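Local structure of glycosyltransferase (Streptomyces viridochromogenes, 2IUY) at residues K5-N10 / A83-V88; A181-A186 / T291-D296; L236-A241 / E285-G290. The protein probably transfers a sugar from a nucleotide donor, with retention of anomeric configuration, during biosynthesis of the antibiotic avilamycin A. All blocks are in the same frame, centred on the assembly; numbering follows the deposited sequence.

Contact 1 of 3, residues K5-N10 / A83-V88; sequences KVALVN and ADVDVV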
ATOM      1  N   LYS A   5     -11.354 -21.484   0.305  1.00  9.25           N
ATOM      2  CA  LYS A   5     -10.626 -21.284   1.551  1.00  8.95           C
ATOM      3  C   LYS A   5      -9.293 -20.701   1.165  1.00  9.02           C
ATOM      4  O   LYS A   5      -8.570 -21.307   0.391  1.00  7.65           O
ATOM      5  CB  LYS A   5     -10.497 -22.580   2.353  1.00  9.01           C
ATOM      6  CG  LYS A   5     -11.893 -23.199   2.682  1.00 11.63           C
ATOM      7  CD  LYS A   5     -11.817 -24.007   3.946  1.00 17.78           C
ATOM      8  CE  LYS A   5     -11.601 -25.468   3.776  1.00 26.08           C
ATOM      9  NZ  LYS A   5     -11.308 -26.098   5.169  1.00 29.48           N
ATOM     10  N   VAL A   6      -9.028 -19.469   1.615  1.00  9.19           N
ATOM     11  CA  VAL A   6      -7.837 -18.724   1.163  1.00  8.24           C
ATOM     12  C   VAL A   6      -6.944 -18.458   2.378  1.00  8.97           C
ATOM     13  O   VAL A   6      -7.388 -17.859   3.378  1.00  9.83           O
ATOM     14  CB  VAL A   6      -8.152 -17.380   0.443  1.00  8.46           C
ATOM     15  CG1 VAL A   6      -6.823 -16.704  -0.127  1.00  7.68           C
ATOM     16  CG2 VAL A   6      -9.268 -17.510  -0.679  1.00  9.43           C
ATOM     17  N   ALA A   7      -5.714 -18.946   2.315  1.00  8.90           N
ATOM     18  CA  ALA A   7      -4.706 -18.614   3.312  1.00  9.51           C
ATOM     19  C   ALA A   7      -3.979 -17.384   2.815  1.00 10.73           C
ATOM     20  O   ALA A   7      -3.328 -17.449   1.768  1.00 11.31           O
ATOM     21  CB  ALA A   7      -3.739 -19.763   3.504  1.00  8.47           C
ATOM     22  N   LEU A   8      -4.135 -16.263   3.544  1.00 11.15           N
ATOM     23  CA  LEU A   8      -3.514 -14.977   3.210  1.00 11.18           C
ATOM     24  C   LEU A   8      -2.347 -14.804   4.121  1.00 11.58           C
ATOM     25  O   LEU A   8      -2.569 -14.744   5.322  1.00 11.29           O
ATOM     26  CB  LEU A   8      -4.437 -13.788   3.490  1.00 11.53           C
ATOM     27  CG  LEU A   8      -5.485 -13.352   2.488  1.00 12.35           C
ATOM     28  CD1 LEU A   8      -6.224 -12.082   3.066  1.00  8.62           C
ATOM     29  CD2 LEU A   8      -4.851 -13.145   1.081  1.00  9.41           C
ATOM     30  N   VAL A   9      -1.131 -14.677   3.564  1.00 10.92           N
ATOM     31  CA  VAL A   9       0.071 -14.668   4.382  1.00 10.90           C
ATOM     32  C   VAL A   9       0.558 -13.265   4.380  1.00 11.32           C
ATOM     33  O   VAL A   9       1.043 -12.758   3.362  1.00 11.80           O
ATOM     34  CB  VAL A   9       1.226 -15.665   3.884  1.00 11.69           C
ATOM     35  CG1 VAL A   9       2.280 -15.851   4.985  1.00  9.36           C
ATOM     36  CG2 VAL A   9       0.655 -17.055   3.539  1.00  9.64           C
ATOM     37  N   ASN A  10       0.389 -12.620   5.533  1.00 11.21           N
ATOM     38  CA  ASN A  10       0.918 -11.298   5.780  1.00 10.10           C
ATOM     39  C   ASN A  10       2.403 -11.434   5.993  1.00  9.93           C
ATOM     40  O   ASN A  10       2.879 -12.503   6.398  1.00  9.06           O
ATOM     41  CB  ASN A  10       0.298 -10.736   7.074  1.00  9.49           C
ATOM     42  CG  ASN A  10       0.796  -9.358   7.410  1.00  9.07           C
ATOM     43  OD1 ASN A  10       0.823  -8.479   6.551  1.00 10.34           O
ATOM     44  ND2 ASN A  10       1.161  -9.139   8.670  1.00  7.25           N
ATOM     45  N   ALA A  83      -2.639 -27.737   6.170  1.00 15.59           N
ATOM     46  CA  ALA A  83      -3.864 -26.937   6.017  1.00 15.36           C
ATOM     47  C   ALA A  83      -4.695 -27.484   4.890  1.00 15.46           C
ATOM     48  O   ALA A  83      -4.174 -27.891   3.838  1.00 16.25           O
ATOM     49  CB  ALA A  83      -3.560 -25.433   5.786  1.00 14.97           C
ATOM     50  N   ASP A  84      -5.996 -27.549   5.147  1.00 14.64           N
ATOM     51  CA  ASP A  84      -6.956 -27.768   4.109  1.00 15.18           C
ATOM     52  C   ASP A  84      -7.433 -26.423   3.510  1.00 13.67           C
ATOM     53  O   ASP A  84      -8.532 -25.981   3.770  1.00 12.74           O
ATOM     54  CB  ASP A  84      -8.129 -28.579   4.686  1.00 15.36           C
ATOM     55  CG  ASP A  84      -9.127 -29.034   3.618  1.00 19.10           C
ATOM     56  OD1 ASP A  84      -8.786 -29.013   2.415  1.00 17.54           O
ATOM     57  OD2 ASP A  84     -10.247 -29.447   3.995  1.00 22.00           O
ATOM     58  N   VAL A  85      -6.617 -25.767   2.684  1.00 13.79           N
ATOM     59  CA  VAL A  85      -7.098 -24.534   2.009  1.00 12.37           C
ATOM     60  C   VAL A  85      -6.963 -24.704   0.523  1.00 11.68           C
ATOM     61  O   VAL A  85      -6.188 -25.535   0.091  1.00 11.92           O
ATOM     62  CB  VAL A  85      -6.353 -23.255   2.454  1.00 13.42           C
ATOM     63  CG1 VAL A  85      -6.690 -22.892   3.914  1.00 11.92           C
ATOM     64  CG2 VAL A  85      -4.837 -23.357   2.204  1.00 13.23           C
ATOM     65  N   ASP A  86      -7.686 -23.926  -0.274  1.00 10.51           N
ATOM     66  CA  ASP A  86      -7.573 -24.080  -1.709  1.00 10.05           C
ATOM     67  C   ASP A  86      -6.394 -23.287  -2.307  1.00  9.28           C
ATOM     68  O   ASP A  86      -5.851 -23.668  -3.354  1.00  7.76           O
ATOM     69  CB  ASP A  86      -8.861 -23.677  -2.397  1.00 10.82           C
ATOM     70  CG  ASP A  86     -10.069 -24.475  -1.899  1.00 15.19           C
ATOM     71  OD1 ASP A  86     -10.132 -25.720  -2.126  1.00 17.87           O
ATOM     72  OD2 ASP A  86     -10.908 -23.857  -1.205  1.00 15.17           O
ATOM     73  N   VAL A  87      -6.021 -22.206  -1.620  1.00  8.94           N
ATOM     74  CA  VAL A  87      -5.141 -21.168  -2.153  1.00  9.49           C
ATOM     75  C   VAL A  87      -4.315 -20.638  -1.003  1.00  8.47           C
ATOM     76  O   VAL A  87      -4.858 -20.309   0.064  1.00  8.68           O
ATOM     77  CB  VAL A  87      -5.980 -19.929  -2.716  1.00 10.21           C
ATOM     78  CG1 VAL A  87      -5.065 -18.777  -3.170  1.00 11.36           C
ATOM     79  CG2 VAL A  87      -6.918 -20.342  -3.871  1.00 11.08           C
ATOM     80  N   VAL A  88      -3.007 -20.564  -1.223  1.00  8.20           N
ATOM     81  CA  VAL A  88      -2.107 -19.790  -0.369  1.00  7.34           C
ATOM     82  C   VAL A  88      -1.677 -18.561  -1.145  1.00  7.28           C
ATOM     83  O   VAL A  88      -1.040 -18.675  -2.155  1.00  7.12           O
ATOM     84  CB  VAL A  88      -0.861 -20.611   0.066  1.00  8.00           C
ATOM     85  CG1 VAL A  88       0.185 -19.747   0.797  1.00  5.94           C
ATOM     86  CG2 VAL A  88      -1.308 -21.778   0.964  1.00  6.11           C
TER
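Two hydrogen bonds join Lys5 to Asp86. The Lys5 N-H runs almost straight (174°) to Asp86 OD2 at 2.8 Å, using the anti lone pair of that oxygen, while Lys5 O accepts Asp86 N at 2.8 Å and, more weakly, Val87 N at 3.4 Å. Asp86 CG stands beside its own backbone N (chi1 -57°), which turns the carboxylate back to the start of strand 5-9, where the short aspartate takes the place of a backbone carbonyl. The long Lys5 chain, bent at chi3, carries NZ to the Asp84 carbonyl O, a weak bond of 3.1 Å; Asp84 OD2, 3.7 Å from Lys5 NZ, adds a long salt bridge at this partly exposed end.

Further in, regular parallel pairing takes over: Ala7 N donates to Val87 O at 2.8 Å. Branched valines suit these extended positions. Val6 and Val87 lie side by side on one face; on the other, small Ala7 leaves space for Val85 CG2, 4.0 Å from its CB, and for Val88.

Strand 5-9 thus lies between strands 49-53 and 87-90 in the parallel sheet of the N-terminal Rossmann-like domain, with Leu80 of helix 73-82 packed on Ala7 and Val88 and helix 31-45 on Leu8.

Contact 2 of 3, residues A181-A186 / T291-D296; sequences AAFAHA and TDFAPD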
ATOM      1  N   ALA A 181       8.388  18.440   0.889  1.00  8.94           N
ATOM      2  CA  ALA A 181       8.567  19.720   1.640  1.00 10.23           C
ATOM      3  C   ALA A 181       8.753  20.872   0.638  1.00 10.74           C
ATOM      4  O   ALA A 181       8.074  21.913   0.747  1.00 11.66           O
ATOM      5  CB  ALA A 181       9.751  19.638   2.637  1.00  8.44           C
ATOM      6  N   ALA A 182       9.601  20.655  -0.374  1.00 10.13           N
ATOM      7  CA  ALA A 182       9.847  21.646  -1.424  1.00 10.03           C
ATOM      8  C   ALA A 182       8.550  22.007  -2.167  1.00 11.05           C
ATOM      9  O   ALA A 182       8.304  23.152  -2.499  1.00 10.63           O
ATOM     10  CB  ALA A 182      10.895  21.123  -2.441  1.00  8.25           C
ATOM     11  N   PHE A 183       7.732  21.021  -2.476  1.00 12.35           N
ATOM     12  CA  PHE A 183       6.527  21.327  -3.244  1.00 13.55           C
ATOM     13  C   PHE A 183       5.530  22.152  -2.388  1.00 14.15           C
ATOM     14  O   PHE A 183       4.945  23.148  -2.852  1.00 14.71           O
ATOM     15  CB  PHE A 183       5.926  20.038  -3.859  1.00 13.16           C
ATOM     16  CG  PHE A 183       4.675  20.286  -4.675  1.00 14.31           C
ATOM     17  CD1 PHE A 183       4.752  20.448  -6.054  1.00 10.98           C
ATOM     18  CD2 PHE A 183       3.431  20.339  -4.061  1.00 11.94           C
ATOM     19  CE1 PHE A 183       3.637  20.708  -6.804  1.00 11.56           C
ATOM     20  CE2 PHE A 183       2.281  20.607  -4.824  1.00 13.93           C
ATOM     21  CZ  PHE A 183       2.389  20.773  -6.207  1.00 11.26           C
ATOM     22  N   ALA A 184       5.340  21.727  -1.140  1.00 13.88           N
ATOM     23  CA  ALA A 184       4.527  22.472  -0.172  1.00 13.67           C
ATOM     24  C   ALA A 184       5.081  23.886  -0.023  1.00 14.24           C
ATOM     25  O   ALA A 184       4.331  24.844  -0.165  1.00 15.20           O
ATOM     26  CB  ALA A 184       4.501  21.762   1.191  1.00 12.05           C
ATOM     27  N   HIS A 185       6.371  24.013   0.289  1.00 14.79           N
ATOM     28  CA  HIS A 185       7.040  25.330   0.291  1.00 15.68           C
ATOM     29  C   HIS A 185       6.707  26.214  -0.955  1.00 16.19           C
ATOM     30  O   HIS A 185       6.338  27.380  -0.813  1.00 16.94           O
ATOM     31  CB  HIS A 185       8.547  25.191   0.502  1.00 16.00           C
ATOM     32  CG  HIS A 185       9.276  26.499   0.440  1.00 17.06           C
ATOM     33  ND1 HIS A 185       9.870  26.966  -0.714  1.00 20.62           N
ATOM     34  CD2 HIS A 185       9.454  27.462   1.373  1.00 17.22           C
ATOM     35  CE1 HIS A 185      10.405  28.152  -0.479  1.00 21.54           C
ATOM     36  NE2 HIS A 185      10.162  28.476   0.778  1.00 20.23           N
ATOM     37  N   ALA A 186       6.819  25.640  -2.146  1.00 15.58           N
ATOM     38  CA  ALA A 186       6.484  26.283  -3.401  1.00 16.41           C
ATOM     39  C   ALA A 186       5.067  26.860  -3.399  1.00 17.82           C
ATOM     40  O   ALA A 186       4.828  27.902  -4.018  1.00 18.01           O
ATOM     41  CB  ALA A 186       6.638  25.281  -4.595  1.00 15.24           C
ATOM     42  N   THR A 291      13.501  19.067  -6.334  1.00 14.71           N
ATOM     43  CA  THR A 291      12.958  20.114  -5.448  1.00 15.45           C
ATOM     44  C   THR A 291      12.720  21.483  -6.132  1.00 17.32           C
ATOM     45  O   THR A 291      12.391  22.478  -5.461  1.00 17.75           O
ATOM     46  CB  THR A 291      13.905  20.382  -4.244  1.00 15.07           C
ATOM     47  OG1 THR A 291      15.198  20.833  -4.699  1.00 15.47           O
ATOM     48  CG2 THR A 291      14.055  19.162  -3.337  1.00 11.90           C
ATOM     49  N   ASP A 292      12.917  21.563  -7.439  1.00 18.15           N
ATOM     50  CA  ASP A 292      12.915  22.872  -8.072  1.00 20.73           C
ATOM     51  C   ASP A 292      11.531  23.113  -8.687  1.00 19.84           C
ATOM     52  O   ASP A 292      11.286  22.837  -9.842  1.00 20.35           O
ATOM     53  CB  ASP A 292      14.089  23.011  -9.079  1.00 22.29           C
ATOM     54  CG  ASP A 292      15.428  22.367  -8.559  1.00 29.48           C
ATOM     55  OD1 ASP A 292      16.159  22.988  -7.724  1.00 35.20           O
ATOM     56  OD2 ASP A 292      15.777  21.233  -9.005  1.00 35.81           O
ATOM     57  N   PHE A 293      10.594  23.566  -7.869  1.00 19.32           N
ATOM     58  CA  PHE A 293       9.224  23.762  -8.328  1.00 19.03           C
ATOM     59  C   PHE A 293       8.986  25.247  -8.471  1.00 19.22           C
ATOM     60  O   PHE A 293       9.144  25.985  -7.474  1.00 19.55           O
ATOM     61  CB  PHE A 293       8.212  23.163  -7.337  1.00 17.64           C
ATOM     62  CG  PHE A 293       8.307  21.667  -7.197  1.00 17.71           C
ATOM     63  CD1 PHE A 293       7.844  20.825  -8.210  1.00 14.79           C
ATOM     64  CD2 PHE A 293       8.860  21.099  -6.039  1.00 14.87           C
ATOM     65  CE1 PHE A 293       7.922  19.428  -8.081  1.00 16.22           C
ATOM     66  CE2 PHE A 293       8.942  19.712  -5.886  1.00 14.57           C
ATOM     67  CZ  PHE A 293       8.491  18.868  -6.927  1.00 16.30           C
ATOM     68  N   ALA A 294       8.642  25.693  -9.688  1.00 19.95           N
ATOM     69  CA  ALA A 294       8.158  27.080  -9.880  1.00 20.37           C
ATOM     70  C   ALA A 294       6.881  27.267  -9.056  1.00 21.31           C
ATOM     71  O   ALA A 294       5.924  26.472  -9.202  1.00 20.65           O
ATOM     72  CB  ALA A 294       7.907  27.360 -11.345  1.00 20.66           C
ATOM     73  N   PRO A 295       6.872  28.259  -8.134  1.00 22.23           N
ATOM     74  CA  PRO A 295       5.673  28.526  -7.328  1.00 23.51           C
ATOM     75  C   PRO A 295       4.353  28.687  -8.136  1.00 25.69           C
ATOM     76  O   PRO A 295       3.342  28.086  -7.775  1.00 25.34           O
ATOM     77  CB  PRO A 295       6.049  29.804  -6.543  1.00 23.07           C
ATOM     78  CG  PRO A 295       7.547  29.728  -6.423  1.00 22.59           C
ATOM     79  CD  PRO A 295       8.017  29.101  -7.718  1.00 22.36           C
ATOM     80  N   ASP A 296       4.378  29.465  -9.226  1.00 28.39           N
ATOM     81  CA  ASP A 296       3.178  29.685 -10.067  1.00 30.34           C
ATOM     82  C   ASP A 296       2.571  28.374 -10.541  1.00 30.07           C
ATOM     83  O   ASP A 296       1.397  28.116 -10.293  1.00 30.61           O
ATOM     84  CB  ASP A 296       3.440  30.682 -11.237  1.00 31.41           C
ATOM     85  CG  ASP A 296       4.103  30.021 -12.493  1.00 35.21           C
ATOM     86  OD1 ASP A 296       5.222  29.453 -12.395  1.00 36.29           O
ATOM     87  OD2 ASP A 296       3.494  30.095 -13.603  1.00 40.27           O
TER
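Phe293 lies against one side of helix 177-187, its ring touching Phe183 and its CB touching Ala186. The two phenyl rings form a T-shaped (edge-to-face) pair: the edge of Phe183 points at the face of Phe293, with centroids 5.1 Å apart and planes at 86°. Phe183 CD1 sits above the middle of the Phe293 ring, and Phe183 CB approaches the same ring over a face in a CH-pi contact, 4.0 Å from its centroid. This double approach follows from the Phe183 torsion, which sets CG opposite the backbone N (chi1 -180°) and turns the ring edge onto the Phe293 face, with CB over that same face. Aromatic residues suit both places, one offering a broad face and the other a polarised C-H edge.

Ala186, one helical turn beyond Ala182, points its methyl at the root of the phenylalanine, CB to Phe293 CB 3.8 Å. The small side chain allows the incoming chain to run close to the helix, and Pro295 CB comes within 3.4 Å of the Ala186 carbonyl O. Ala182 does the same a turn earlier, its CB lying 3.6 Å from Thr291 CB. No hydrogen bond joins the two segments, so apolar packing dominates, with a CA-H...O contact from Pro295 CA to Ala186 O.

Ala294 is the N-cap of helix 295-303, and Pro295, which needs no backbone N-H, fits the first turn. In the second Rossmann-like domain of the GT-B fold, that helix packs on helix 177-187 through Ala298, which touches Phe183 and Ala186, while Tyr210 of helix 200-210 closes over Ala182 and Thr291.

Contact 3 of 3, residues L236-A241 / E285-G290; sequences LAMSQA and EVVGYG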
ATOM      1  N   LEU A 236       0.811  14.165  -0.940  1.00  9.03           N
ATOM      2  CA  LEU A 236       1.988  14.251  -1.784  1.00  8.25           C
ATOM      3  C   LEU A 236       2.686  12.889  -1.717  1.00  8.79           C
ATOM      4  O   LEU A 236       3.141  12.435  -0.641  1.00  8.96           O
ATOM      5  CB  LEU A 236       2.915  15.365  -1.270  1.00  8.75           C
ATOM      6  CG  LEU A 236       2.336  16.774  -1.037  1.00  9.63           C
ATOM      7  CD1 LEU A 236       3.496  17.814  -0.733  1.00  8.37           C
ATOM      8  CD2 LEU A 236       1.477  17.277  -2.221  1.00  8.62           C
ATOM      9  N   ALA A 237       2.714  12.216  -2.857  1.00  8.75           N
ATOM     10  CA  ALA A 237       3.372  10.906  -2.987  1.00  8.45           C
ATOM     11  C   ALA A 237       4.544  11.100  -3.933  1.00  7.79           C
ATOM     12  O   ALA A 237       4.385  11.069  -5.150  1.00  7.70           O
ATOM     13  CB  ALA A 237       2.374   9.882  -3.552  1.00  8.54           C
HETATM   14  N   MSE A 238       5.730  11.315  -3.367  1.00  8.48           N
HETATM   15  CA  MSE A 238       6.851  11.925  -4.122  1.00  8.72           C
HETATM   16  C   MSE A 238       8.043  11.016  -4.240  1.00  8.51           C
HETATM   17  O   MSE A 238       9.168  11.481  -4.184  1.00  9.01           O
HETATM   18  CB  MSE A 238       7.282  13.227  -3.427  1.00  9.64           C
HETATM   19  CG  MSE A 238       6.149  14.232  -3.177  1.00  9.82           C
HETATM   20 SE   MSE A 238       5.338  14.924  -4.767  1.00 14.29          SE
HETATM   21  CE  MSE A 238       6.809  16.151  -5.318  1.00 12.82           C
ATOM     22  N   SER A 239       7.784   9.726  -4.444  1.00  8.51           N
ATOM     23  CA  SER A 239       8.823   8.725  -4.537  1.00  8.48           C
ATOM     24  C   SER A 239       9.818   9.169  -5.606  1.00  8.20           C
ATOM     25  O   SER A 239       9.424   9.745  -6.619  1.00  7.10           O
ATOM     26  CB  SER A 239       8.243   7.330  -4.804  1.00  7.56           C
ATOM     27  OG  SER A 239       7.449   6.890  -3.705  1.00  8.75           O
ATOM     28  N   GLN A 240      11.103   8.937  -5.334  1.00  8.81           N
ATOM     29  CA  GLN A 240      12.187   9.446  -6.161  1.00  8.71           C
ATOM     30  C   GLN A 240      12.956   8.294  -6.777  1.00  9.46           C
ATOM     31  O   GLN A 240      13.102   7.223  -6.191  1.00  9.59           O
ATOM     32  CB  GLN A 240      13.143  10.340  -5.328  1.00  9.37           C
ATOM     33  CG  GLN A 240      12.486  11.610  -4.729  1.00  9.49           C
ATOM     34  CD  GLN A 240      12.035  12.630  -5.780  1.00 11.41           C
ATOM     35  OE1 GLN A 240      12.830  13.086  -6.606  1.00 12.18           O
ATOM     36  NE2 GLN A 240      10.761  13.034  -5.712  1.00  9.97           N
ATOM     37  N   ALA A 241      13.437   8.489  -7.992  1.00 11.22           N
ATOM     38  CA  ALA A 241      14.211   7.435  -8.632  1.00 11.78           C
ATOM     39  C   ALA A 241      15.685   7.481  -8.175  1.00 12.44           C
ATOM     40  O   ALA A 241      16.570   8.054  -8.822  1.00 13.90           O
ATOM     41  CB  ALA A 241      14.052   7.482 -10.154  1.00 12.02           C
ATOM     42  N   GLU A 285      -2.452  14.780 -10.103  1.00 10.95           N
ATOM     43  CA  GLU A 285      -1.526  15.229 -11.123  1.00 12.25           C
ATOM     44  C   GLU A 285      -0.109  14.796 -10.768  1.00 10.94           C
ATOM     45  O   GLU A 285       0.349  14.936  -9.605  1.00  9.11           O
ATOM     46  CB  GLU A 285      -1.584  16.787 -11.219  1.00 12.47           C
ATOM     47  CG  GLU A 285      -0.712  17.388 -12.370  1.00 17.05           C
ATOM     48  CD  GLU A 285      -0.898  18.892 -12.562  1.00 17.35           C
ATOM     49  OE1 GLU A 285      -2.067  19.349 -12.626  1.00 25.55           O
ATOM     50  OE2 GLU A 285       0.126  19.615 -12.684  1.00 22.20           O
ATOM     51  N   VAL A 286       0.598  14.367 -11.807  1.00 11.05           N
ATOM     52  CA  VAL A 286       2.020  14.047 -11.770  1.00 11.44           C
ATOM     53  C   VAL A 286       2.881  15.316 -11.930  1.00 13.12           C
ATOM     54  O   VAL A 286       2.580  16.202 -12.736  1.00 13.10           O
ATOM     55  CB  VAL A 286       2.375  12.954 -12.823  1.00 10.86           C
ATOM     56  CG1 VAL A 286       3.904  12.757 -12.973  1.00 12.29           C
ATOM     57  CG2 VAL A 286       1.746  11.621 -12.410  1.00  9.54           C
ATOM     58  N   VAL A 287       3.921  15.403 -11.119  1.00 12.82           N
ATOM     59  CA  VAL A 287       4.923  16.443 -11.266  1.00 13.44           C
ATOM     60  C   VAL A 287       6.331  15.830 -11.397  1.00 13.55           C
ATOM     61  O   VAL A 287       6.541  14.617 -11.187  1.00 12.74           O
ATOM     62  CB  VAL A 287       4.828  17.486 -10.114  1.00 13.95           C
ATOM     63  CG1 VAL A 287       3.396  18.129 -10.065  1.00 13.56           C
ATOM     64  CG2 VAL A 287       5.192  16.870  -8.727  1.00 12.22           C
ATOM     65  N   GLY A 288       7.289  16.679 -11.749  1.00 13.81           N
ATOM     66  CA  GLY A 288       8.655  16.281 -11.812  1.00 13.94           C
ATOM     67  C   GLY A 288       9.364  15.854 -10.542  1.00 13.28           C
ATOM     68  O   GLY A 288       8.934  16.146  -9.389  1.00 13.33           O
ATOM     69  N   TYR A 289      10.484  15.175 -10.782  1.00 12.58           N
ATOM     70  CA  TYR A 289      11.454  14.833  -9.763  1.00 12.93           C
ATOM     71  C   TYR A 289      12.198  16.056  -9.244  1.00 13.21           C
ATOM     72  O   TYR A 289      12.188  17.107  -9.874  1.00 12.84           O
ATOM     73  CB  TYR A 289      12.474  13.879 -10.371  1.00 12.98           C
ATOM     74  CG  TYR A 289      11.982  12.481 -10.556  1.00 12.79           C
ATOM     75  CD1 TYR A 289      11.265  11.827  -9.543  1.00 10.49           C
ATOM     76  CD2 TYR A 289      12.239  11.798 -11.739  1.00 13.90           C
ATOM     77  CE1 TYR A 289      10.838  10.524  -9.703  1.00 12.03           C
ATOM     78  CE2 TYR A 289      11.779  10.485 -11.924  1.00 16.12           C
ATOM     79  CZ  TYR A 289      11.096   9.866 -10.900  1.00 11.90           C
ATOM     80  OH  TYR A 289      10.696   8.583 -11.084  1.00 12.86           O
ATOM     81  N   GLY A 290      12.880  15.903  -8.111  1.00 13.99           N
ATOM     82  CA  GLY A 290      13.684  16.997  -7.541  1.00 12.79           C
ATOM     83  C   GLY A 290      12.858  17.963  -6.716  1.00 13.79           C
ATOM     84  O   GLY A 290      11.687  17.704  -6.430  1.00 12.03           O
TER
HETATM   85  O   HOH W   1       9.815  15.655  -6.856  1.00  8.34           O
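Gln240 and Tyr289 mark the closest backbone approach of two chains that have already left their strands, their CA atoms 6.5 Å apart. From 238 to 241 and from 287 to 290 the chains run 61° apart. Strand 268-270 separates strands 234-237 and 284-286 in the sheet, so beyond their ends side chains and a water bridge the gap. The one direct hydrogen bond goes from Gly290 N to Gln240 OE1, 3.2 Å and nearly straight at 178°. Gly290 has a positive phi, a conformation that glycine adopts easily.

The Gln240 amide is used from both ends. NE2 donates to Met238 O at 2.7 Å, folding the side chain back over its own loop through the bend at chi2, and also to a water 3.0 Å away; that water in turn donates to the carbonyl oxygens of Gly288 and Gly290. With these bonds fixing its rotation, a glutamine, having donor and acceptor in one group, suits the buried position.

Both segments leave the C-terminal ends of strands in the second Rossmann-like domain of this GT-B fold, where the loops of such domains commonly form the nucleotide site. Consistent with this, the Ser239 side chain is about 4 Å from that of Lys175, a UDP-binding residue; Ser239 OG is hydrogen-bonded to Glu252.

The Tyr289 ring and the Gln240 side chain pass in opposite senses, with ring and amide planes 78° apart. The edge of the ring, at CE1, meets Ser239 O at 3.5 Å, and Ala241 CB packs 3.9 Å from Tyr289 CZ, while the hydroxyl is bonded to Asn273. At the other end Met238, present here as selenomethionine, bends at chi2 and chi3 to bring CE to Val287 CG2, 3.8 Å away.

Overall arrangement
Contacts 2 and 3 belong to one domain and contact 1 to the other, on opposite sides of the chain's centre; the centre of contact 1 lies 47 Å from that of contact 2 and 37 Å from that of contact 3. Contact 3 is nested inside the chain loop that contact 2 closes, and their centres are 11 Å apart. They join directly: Phe293 CZ packs 3.6 Å from Met238 CE, and Phe183 also reaches Leu236. Contact 3 is the one near the UDP site: the Ser239 side chain is about 4 Å from that of Lys175 and about 8 Å from that of Val257, although no UDP is bound here; contacts 1 and 2 lie away from it.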